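Local coordinates for activated BY transcription factor SSRB (Salmonella enterica, PDB 2WNW), which is a family 30 glycosyl hydrolase in which a TIM barrel is joined to a beta sandwich domain, at residues Gly295-Glu300 / Leu347-Ile352. Numbering follows the deposited sequence.
Sequences GCVPME and LCEAPI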
# COMPACT_ATOMS: atom_id res chain seq x y z
N GLY A 295 10.75 8.90 -15.90
CA GLY A 295 11.27 7.59 -15.60
C GLY A 295 11.66 6.92 -16.90
O GLY A 295 11.10 7.24 -17.96
N CYS A 296 12.64 6.02 -16.84
CA CYS A 296 13.08 5.28 -18.02
C CYS A 296 13.92 4.10 -17.54
O CYS A 296 14.23 3.99 -16.35
CB CYS A 296 13.92 6.17 -18.95
SG CYS A 296 15.58 6.61 -18.35
N VAL A 297 14.26 3.22 -18.47
CA VAL A 297 15.07 2.05 -18.17
C VAL A 297 16.27 2.08 -19.11
O VAL A 297 16.20 2.67 -20.19
CB VAL A 297 14.28 0.73 -18.38
CG1 VAL A 297 13.12 0.65 -17.39
CG2 VAL A 297 13.76 0.65 -19.81
N PRO A 298 17.38 1.46 -18.72
CA PRO A 298 18.57 1.45 -19.57
C PRO A 298 18.46 0.47 -20.73
O PRO A 298 17.55 -0.37 -20.77
CB PRO A 298 19.68 1.07 -18.60
CG PRO A 298 18.98 0.11 -17.68
CD PRO A 298 17.66 0.82 -17.42
N MET A 299 19.39 0.57 -21.68
CA MET A 299 19.42 -0.34 -22.81
C MET A 299 20.08 -1.61 -22.28
O MET A 299 21.16 -1.55 -21.68
CB MET A 299 20.26 0.23 -23.96
CG MET A 299 19.59 1.35 -24.74
SD MET A 299 18.15 0.79 -25.64
CE MET A 299 18.92 -0.18 -26.97
N GLU A 300 19.42 -2.75 -22.47
CA GLU A 300 19.94 -4.03 -22.00
C GLU A 300 19.67 -5.08 -23.07
O GLU A 300 18.58 -5.13 -23.63
CB GLU A 300 19.28 -4.39 -20.67
CG GLU A 300 19.56 -3.35 -19.59
CD GLU A 300 18.84 -3.64 -18.28
OE1 GLU A 300 17.59 -3.59 -18.26
OE2 GLU A 300 19.53 -3.91 -17.28
N LEU A 347 22.97 6.61 -22.62
CA LEU A 347 21.99 5.95 -23.47
C LEU A 347 20.91 5.23 -22.66
O LEU A 347 21.20 4.58 -21.66
CB LEU A 347 22.69 4.95 -24.40
CG LEU A 347 23.84 5.53 -25.23
CD1 LEU A 347 24.52 4.41 -26.02
CD2 LEU A 347 23.32 6.60 -26.17
N CYS A 348 19.66 5.35 -23.11
CA CYS A 348 18.53 4.73 -22.43
C CYS A 348 17.53 4.18 -23.44
O CYS A 348 17.55 4.55 -24.61
CB CYS A 348 17.79 5.75 -21.55
SG CYS A 348 18.74 6.54 -20.24
N GLU A 349 16.65 3.30 -22.98
CA GLU A 349 15.62 2.77 -23.87
C GLU A 349 14.46 3.77 -23.87
O GLU A 349 14.31 4.56 -22.94
CB GLU A 349 15.13 1.42 -23.36
CG GLU A 349 14.22 0.68 -24.33
CD GLU A 349 13.65 -0.59 -23.74
OE1 GLU A 349 12.69 -0.51 -22.93
OE2 GLU A 349 14.16 -1.68 -24.07
N ALA A 350 13.66 3.75 -24.94
CA ALA A 350 12.47 4.60 -25.05
C ALA A 350 11.41 3.62 -25.56
O ALA A 350 11.74 2.67 -26.27
CB ALA A 350 12.69 5.73 -26.06
N PRO A 351 10.14 3.82 -25.19
CA PRO A 351 9.09 2.90 -25.65
C PRO A 351 9.09 2.66 -27.15
O PRO A 351 8.70 1.58 -27.61
CB PRO A 351 7.81 3.56 -25.14
CG PRO A 351 8.27 4.19 -23.85
CD PRO A 351 9.58 4.83 -24.28
N ILE A 352 9.51 3.66 -27.91
CA ILE A 352 9.60 3.52 -29.36
C ILE A 352 10.99 3.95 -29.78
O ILE A 352 11.49 4.99 -29.35
CB ILE A 352 8.54 4.37 -30.11
CG1 ILE A 352 7.14 3.85 -29.81
CG2 ILE A 352 8.80 4.31 -31.62
CD1 ILE A 352 6.04 4.54 -30.60
O HOH W 1 12.57 3.65 -20.84
O HOH W 2 16.90 -2.68 -23.83
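Glu-349 and Val-297 make the one direct hydrogen bond between the two loops: Glu-349 N donates a hydrogen bond to Val-297 O at 2.9 Å, nearly straight (161° at the hydrogen) and within the carbonyl plane. Water completes the polar link at two points. One molecule accepts from Val-297 N and donates to Glu-349 O, closing a ring with the direct bond; a second accepts from Glu-300 N and donates to Glu-349 OE2.

Among the side chains, Glu-349 is flanked by Val-297 and Met-299. With CG anti to the backbone N (chi1 -171°) and the chain extended, it runs alongside Val-297, bringing OE1 to 3.5 Å from Val-297 CG2. Met-299, bent at chi2 and chi3, crosses it at about a right angle, its SD 3.8 Å from Glu-349 CB. Glu-349 OE1 also bonds weakly to His-309 of helix 305-322.

The sulfurs of Cys-296 and Cys-348 touch at 3.7 Å, too far apart for a disulfide; a glycerol lies about 5 Å from the Cys-348 side chain. Segment 295-300 is a beta-alpha loop, leaving barrel strand 289-294 for helix 305-322, while 347-352 leads into strand 352-355 of a small three-stranded sheet, so the contact packs that sheet's connecting loop against the C-terminal end of a TIM-barrel strand.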